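Local coordinates for protein glucokinase (Thermus thermophilus, PDB 3VOV) that probably phosphorylates glucose and related hexoses at the expense of ATP, as a zinc-binding sugar kinase of the ROK family, at residues P238-L243 against P274-R279; A110-E115 against G139-G144. All blocks are in the same frame, centred on the assembly; numbering follows the deposited sequence.

How the interactions relate
Both contacts involve one mixed sheet, whose strand order is 145-146, 136-142, 127-132, 240-244, 275-277. Interaction 1 joins its last two strands by backbone hydrogen bonds and is partly buried, with P274 exposed. Interaction 2 lies on the far side of strand 127-132, where helix 107-118 packs on 136-142 through apolar side chains, the methyl of A112 and the branches of V141 and L113, in a buried setting. Their centres are about 11 Å apart, and E115 bridges them: its OE1 takes a probable hydrogen bond from the backbone N of R279, while OE2 packs against A278. One contact builds the sheet; the other covers a face of it.

Interaction 1. Residues P238-L243 against P274-R279; sequences PGVVVL and PLRRAR
V241 and L243 carry the pairing of 238-243 with 274-279, since both use their N-H and C=O on the neighbouring segment. V241 N gives its proton to P274 O at 2.9 Å, nearly straight at 171°, and V241 O accepts from R276 N. One step on, L243 N reaches R276 O at 2.9 Å, so the backbone N and O of R276 are both satisfied by the other strand. The fourth bond, A278 N to L243 O at 2.8 Å, differs: the donor stands about 50° out of the carbonyl plane, just past the end of strand 275-277. V242 turns its own backbone groups the other way, to L128 and L130.

On the face of V241 and L243, L275 CD1 lies 3.6 Å from V241 CG1 and also meets L243 CB. On the face of V242, its CG1, anti to the backbone N (chi1 -178°), packs against A278 CA. The extended R276 chain crosses V240 at about a right angle, bringing the guanidinium plane under V240 CG2, which sits 3.6 Å above it and toward its rim. R276 NH2 is hydrogen-bonded to A120 O, which helps fix the group there. With V240 cut back to an alanine, the methyl over the guanidinium would be gone, and the R276 side chain would probably be freer to turn, held less firmly at A120 O. Ahead of V240, R151 of the second subunit hydrogen-bonds to P238 O and G239 O.

The pattern is that of the two last parallel strands of the sheet within this chain, joined through helices, as in the C-terminal half of the actin-like ATPase fold.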
ATOM      1  N   PRO B 238      20.605   3.504  15.545  1.00 19.92           N
ATOM      2  CA  PRO B 238      21.330   4.659  16.060  1.00 19.77           C
ATOM      3  C   PRO B 238      21.142   4.780  17.571  1.00 20.05           C
ATOM      4  O   PRO B 238      20.164   4.263  18.108  1.00 21.00           O
ATOM      5  CB  PRO B 238      20.622   5.824  15.360  1.00 19.37           C
ATOM      6  CG  PRO B 238      19.182   5.344  15.247  1.00 20.31           C
ATOM      7  CD  PRO B 238      19.333   3.892  14.889  1.00 19.60           C
ATOM      8  N   GLY B 239      22.054   5.456  18.254  1.00 20.07           N
ATOM      9  CA  GLY B 239      21.914   5.698  19.695  1.00 20.00           C
ATOM     10  C   GLY B 239      20.562   6.348  19.987  1.00 21.16           C
ATOM     11  O   GLY B 239      19.805   5.885  20.836  1.00 20.16           O
ATOM     12  N   VAL B 240      20.254   7.395  19.225  1.00 21.02           N
ATOM     13  CA  VAL B 240      19.083   8.249  19.432  1.00 20.82           C
ATOM     14  C   VAL B 240      18.594   8.664  18.047  1.00 20.65           C
ATOM     15  O   VAL B 240      19.390   8.804  17.098  1.00 19.76           O
ATOM     16  CB  VAL B 240      19.486   9.511  20.304  1.00 22.08           C
ATOM     17  CG1 VAL B 240      18.551  10.672  20.156  1.00 23.02           C
ATOM     18  CG2 VAL B 240      19.573   9.116  21.812  1.00 20.96           C
ATOM     19  N   VAL B 241      17.288   8.885  17.955  1.00 19.37           N
ATOM     20  CA  VAL B 241      16.677   9.504  16.787  1.00 18.71           C
ATOM     21  C   VAL B 241      16.280  10.938  17.137  1.00 18.70           C
ATOM     22  O   VAL B 241      15.605  11.186  18.166  1.00 19.28           O
ATOM     23  CB  VAL B 241      15.458   8.691  16.327  1.00 19.36           C
ATOM     24  CG1 VAL B 241      14.749   9.396  15.164  1.00 19.88           C
ATOM     25  CG2 VAL B 241      15.911   7.277  15.945  1.00 15.52           C
ATOM     26  N   VAL B 242      16.671  11.891  16.297  1.00 18.56           N
ATOM     27  CA  VAL B 242      16.338  13.304  16.557  1.00 18.23           C
ATOM     28  C   VAL B 242      15.410  13.812  15.459  1.00 18.85           C
ATOM     29  O   VAL B 242      15.689  13.595  14.271  1.00 18.88           O
ATOM     30  CB  VAL B 242      17.626  14.196  16.592  1.00 18.51           C
ATOM     31  CG1 VAL B 242      17.283  15.699  16.913  1.00 18.84           C
ATOM     32  CG2 VAL B 242      18.632  13.669  17.604  1.00 15.50           C
ATOM     33  N   LEU B 243      14.312  14.461  15.851  1.00 18.75           N
ATOM     34  CA  LEU B 243      13.371  15.019  14.883  1.00 19.07           C
ATOM     35  C   LEU B 243      13.288  16.532  15.026  1.00 19.28           C
ATOM     36  O   LEU B 243      12.981  17.061  16.106  1.00 19.02           O
ATOM     37  CB  LEU B 243      11.963  14.399  15.051  1.00 17.60           C
ATOM     38  CG  LEU B 243      10.831  14.874  14.128  1.00 18.19           C
ATOM     39  CD1 LEU B 243      11.135  14.527  12.677  1.00 16.65           C
ATOM     40  CD2 LEU B 243       9.484  14.237  14.539  1.00 18.11           C
ATOM     41  N   PRO B 274      15.544   6.105  21.867  1.00 20.82           N
ATOM     42  CA  PRO B 274      14.787   7.309  22.225  1.00 21.35           C
ATOM     43  C   PRO B 274      14.586   8.205  21.010  1.00 21.44           C
ATOM     44  O   PRO B 274      15.517   8.392  20.221  1.00 20.94           O
ATOM     45  CB  PRO B 274      15.705   8.024  23.222  1.00 20.77           C
ATOM     46  CG  PRO B 274      16.577   6.949  23.789  1.00 21.55           C
ATOM     47  CD  PRO B 274      16.763   5.942  22.694  1.00 22.19           C
ATOM     48  N   LEU B 275      13.379   8.751  20.872  1.00 21.87           N
ATOM     49  CA  LEU B 275      13.098   9.757  19.833  1.00 21.74           C
ATOM     50  C   LEU B 275      12.966  11.107  20.510  1.00 21.55           C
ATOM     51  O   LEU B 275      12.134  11.261  21.438  1.00 20.42           O
ATOM     52  CB  LEU B 275      11.824   9.367  19.030  1.00 21.27           C
ATOM     53  CG  LEU B 275      11.170  10.295  17.950  1.00 25.71           C
ATOM     54  CD1 LEU B 275      12.125  10.990  17.047  1.00 30.88           C
ATOM     55  CD2 LEU B 275      10.186   9.530  17.052  1.00 21.76           C
ATOM     56  N   ARG B 276      13.790  12.082  20.086  1.00 19.96           N
ATOM     57  CA  ARG B 276      13.909  13.373  20.800  1.00 20.96           C
ATOM     58  C   ARG B 276      13.702  14.549  19.864  1.00 20.68           C
ATOM     59  O   ARG B 276      14.110  14.491  18.698  1.00 20.29           O
ATOM     60  CB  ARG B 276      15.310  13.532  21.467  1.00 20.63           C
ATOM     61  CG  ARG B 276      15.562  12.528  22.564  1.00 22.78           C
ATOM     62  CD  ARG B 276      16.876  12.819  23.323  1.00 24.47           C
ATOM     63  NE  ARG B 276      17.254  11.702  24.203  1.00 20.86           N
ATOM     64  CZ  ARG B 276      18.500  11.393  24.542  1.00 25.76           C
ATOM     65  NH1 ARG B 276      18.717  10.392  25.399  1.00 20.83           N
ATOM     66  NH2 ARG B 276      19.533  12.062  24.029  1.00 20.68           N
ATOM     67  N   ARG B 277      13.090  15.613  20.369  1.00 20.74           N
ATOM     68  CA  ARG B 277      12.929  16.854  19.602  1.00 22.14           C
ATOM     69  C   ARG B 277      14.294  17.504  19.404  1.00 21.60           C
ATOM     70  O   ARG B 277      15.052  17.636  20.380  1.00 21.06           O
ATOM     71  CB  ARG B 277      12.132  17.855  20.429  1.00 22.96           C
ATOM     72  CG  ARG B 277      10.676  17.679  20.353  1.00 30.53           C
ATOM     73  CD  ARG B 277       9.909  18.809  21.052  1.00 34.30           C
ATOM     74  NE  ARG B 277       8.477  18.587  20.839  1.00 38.88           N
ATOM     75  CZ  ARG B 277       7.706  19.379  20.096  1.00 38.89           C
ATOM     76  NH1 ARG B 277       8.217  20.482  19.532  1.00 36.40           N
ATOM     77  NH2 ARG B 277       6.420  19.078  19.941  1.00 39.18           N
ATOM     78  N   ALA B 278      14.592  17.954  18.192  1.00 21.34           N
ATOM     79  CA  ALA B 278      15.825  18.749  17.958  1.00 22.52           C
ATOM     80  C   ALA B 278      15.860  19.946  18.910  1.00 23.57           C
ATOM     81  O   ALA B 278      14.831  20.581  19.103  1.00 23.65           O
ATOM     82  CB  ALA B 278      15.915  19.217  16.504  1.00 22.48           C
ATOM     83  N   ARG B 279      17.043  20.242  19.462  1.00 24.33           N
ATOM     84  CA  ARG B 279      17.192  21.315  20.449  1.00 25.30           C
ATOM     85  C   ARG B 279      17.735  22.626  19.925  1.00 25.60           C
ATOM     86  O   ARG B 279      17.570  23.662  20.602  1.00 24.12           O
ATOM     87  CB  ARG B 279      18.046  20.868  21.622  1.00 25.47           C
ATOM     88  CG  ARG B 279      17.249  20.020  22.619  1.00 30.37           C
ATOM     89  CD  ARG B 279      18.149  19.322  23.613  1.00 37.91           C
ATOM     90  NE  ARG B 279      17.508  18.089  24.067  1.00 43.18           N
ATOM     91  CZ  ARG B 279      18.066  17.173  24.857  1.00 46.53           C
ATOM     92  NH1 ARG B 279      19.318  17.326  25.323  1.00 47.09           N
ATOM     93  NH2 ARG B 279      17.355  16.091  25.180  1.00 46.12           N
TER

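Interaction 2. Residues A110-E115 against G139-G144; sequences AAALAE and GVVLGG
A112 and V141 make the centre of this contact, which is almost wholly van der Waals packing. The methyl of A112 points at strand 139-142 and rests on the backbone of G139, with A112 CB 3.7 Å from G139 CA. G139 must be bare here: a CB on it would point at the helix and clash with the A112 methyl. V141 follows two residues on, on the same face of the strand. Its CG2 lies beside its own backbone N, anti to the carbonyl carbon, and approaches the helix backbone, with V141 CG2 3.8 Å from A112 O and 4.1 Å from A112 CB. The other branch, CG1, meets L113 CD1 more loosely, at 4.4 Å.

A second kind of contact is apolar against polar. L113 has CG anti to the backbone N (chi1 -170°), which swings the end of the side chain toward the turn after the strand; there L113 CD1 comes within 3.4 Å of G144 O. That carbonyl finds its polar partner in H117, whose NE2 is hydrogen-bonded to it, so the leucine methyl packs alongside an acceptor already served. Beyond L113, helix 284-299 adds L291 and T292.

The short segments meet at 42°, their axes approaching to 7.3 Å, a close seat for a helix on a strand. With methyls against backbone and against one another, and no polar pairing between the two segments, the contact probably depends on shape fit, with directional bonding left to the sheet's own backbone pairs, G139 to Y129 and V141 to S127.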
ATOM      1  N   ALA B 110      24.481  18.845   8.083  1.00 15.98           N
ATOM      2  CA  ALA B 110      25.014  19.810   9.052  1.00 17.08           C
ATOM      3  C   ALA B 110      24.163  19.966  10.358  1.00 17.28           C
ATOM      4  O   ALA B 110      24.710  19.916  11.481  1.00 17.33           O
ATOM      5  CB  ALA B 110      25.236  21.162   8.348  1.00 16.51           C
ATOM      6  N   ALA B 111      22.843  20.146  10.220  1.00 17.26           N
ATOM      7  CA  ALA B 111      21.987  20.166  11.395  1.00 17.95           C
ATOM      8  C   ALA B 111      22.106  18.858  12.170  1.00 18.40           C
ATOM      9  O   ALA B 111      22.166  18.863  13.403  1.00 18.34           O
ATOM     10  CB  ALA B 111      20.490  20.499  11.046  1.00 16.67           C
ATOM     11  N   ALA B 112      22.149  17.727  11.463  1.00 18.22           N
ATOM     12  CA  ALA B 112      22.287  16.440  12.138  1.00 17.69           C
ATOM     13  C   ALA B 112      23.600  16.355  12.976  1.00 17.42           C
ATOM     14  O   ALA B 112      23.595  15.873  14.123  1.00 17.67           O
ATOM     15  CB  ALA B 112      22.261  15.280  11.084  1.00 17.35           C
ATOM     16  N   LEU B 113      24.725  16.776  12.386  1.00 16.98           N
ATOM     17  CA  LEU B 113      26.024  16.820  13.100  1.00 17.60           C
ATOM     18  C   LEU B 113      25.951  17.693  14.359  1.00 17.37           C
ATOM     19  O   LEU B 113      26.450  17.333  15.416  1.00 18.24           O
ATOM     20  CB  LEU B 113      27.142  17.312  12.142  1.00 16.21           C
ATOM     21  CG  LEU B 113      28.633  17.263  12.502  1.00 16.54           C
ATOM     22  CD1 LEU B 113      29.065  15.808  12.795  1.00 12.61           C
ATOM     23  CD2 LEU B 113      29.526  17.907  11.390  1.00 13.00           C
ATOM     24  N   ALA B 114      25.292  18.843  14.236  1.00 17.85           N
ATOM     25  CA  ALA B 114      25.164  19.766  15.296  1.00 17.36           C
ATOM     26  C   ALA B 114      24.308  19.173  16.418  1.00 18.23           C
ATOM     27  O   ALA B 114      24.708  19.193  17.572  1.00 17.92           O
ATOM     28  CB  ALA B 114      24.587  21.125  14.781  1.00 17.41           C
ATOM     29  N   GLU B 115      23.152  18.622  16.092  1.00 17.77           N
ATOM     30  CA  GLU B 115      22.328  17.981  17.141  1.00 17.65           C
ATOM     31  C   GLU B 115      23.058  16.827  17.802  1.00 18.27           C
ATOM     32  O   GLU B 115      22.883  16.556  19.013  1.00 19.08           O
ATOM     33  CB  GLU B 115      20.978  17.506  16.580  1.00 16.22           C
ATOM     34  CG  GLU B 115      20.085  18.653  16.156  1.00 17.45           C
ATOM     35  CD  GLU B 115      19.431  19.393  17.294  1.00 20.34           C
ATOM     36  OE1 GLU B 115      19.394  18.872  18.448  1.00 19.53           O
ATOM     37  OE2 GLU B 115      18.902  20.506  16.997  1.00 23.21           O
ATOM     38  N   GLY B 139      19.979  13.323   8.207  1.00 18.81           N
ATOM     39  CA  GLY B 139      21.407  13.073   8.234  1.00 17.33           C
ATOM     40  C   GLY B 139      21.671  11.919   9.147  1.00 17.90           C
ATOM     41  O   GLY B 139      20.899  11.692  10.094  1.00 18.30           O
ATOM     42  N   VAL B 140      22.722  11.153   8.826  1.00 17.17           N
ATOM     43  CA  VAL B 140      23.174  10.054   9.640  1.00 17.98           C
ATOM     44  C   VAL B 140      24.592  10.339  10.145  1.00 18.39           C
ATOM     45  O   VAL B 140      25.495  10.646   9.351  1.00 17.36           O
ATOM     46  CB  VAL B 140      23.181   8.733   8.845  1.00 19.57           C
ATOM     47  CG1 VAL B 140      23.437   7.571   9.826  1.00 20.80           C
ATOM     48  CG2 VAL B 140      21.811   8.525   8.162  1.00 16.45           C
ATOM     49  N   VAL B 141      24.760  10.225  11.460  1.00 17.52           N
ATOM     50  CA  VAL B 141      26.036  10.496  12.153  1.00 18.28           C
ATOM     51  C   VAL B 141      26.477   9.195  12.809  1.00 19.11           C
ATOM     52  O   VAL B 141      25.777   8.640  13.657  1.00 19.23           O
ATOM     53  CB  VAL B 141      25.892  11.612  13.211  1.00 17.93           C
ATOM     54  CG1 VAL B 141      27.239  11.917  13.922  1.00 18.06           C
ATOM     55  CG2 VAL B 141      25.360  12.929  12.504  1.00 17.46           C
ATOM     56  N   LEU B 142      27.591   8.679  12.336  1.00 19.52           N
ATOM     57  CA  LEU B 142      28.189   7.497  12.915  1.00 21.62           C
ATOM     58  C   LEU B 142      29.663   7.709  13.306  1.00 22.56           C
ATOM     59  O   LEU B 142      30.351   8.420  12.578  1.00 21.33           O
ATOM     60  CB  LEU B 142      28.209   6.394  11.810  1.00 23.11           C
ATOM     61  CG  LEU B 142      26.955   6.128  10.941  1.00 23.08           C
ATOM     62  CD1 LEU B 142      27.202   5.175   9.770  1.00 23.46           C
ATOM     63  CD2 LEU B 142      25.812   5.603  11.788  1.00 21.65           C
ATOM     64  N   GLY B 143      30.172   7.103  14.409  1.00 23.88           N
ATOM     65  CA  GLY B 143      30.747   7.916  15.640  1.00 24.77           C
ATOM     66  C   GLY B 143      31.181   9.303  15.117  1.00 24.68           C
ATOM     67  O   GLY B 143      32.377   9.587  14.987  1.00 24.84           O
ATOM     68  N   GLY B 144      30.208  10.210  15.039  1.00 23.91           N
ATOM     69  CA  GLY B 144      30.526  11.585  15.543  1.00 22.40           C
ATOM     70  C   GLY B 144      30.776  12.264  14.165  1.00 22.26           C
ATOM     71  O   GLY B 144      31.050  13.438  14.121  1.00 21.33           O
TER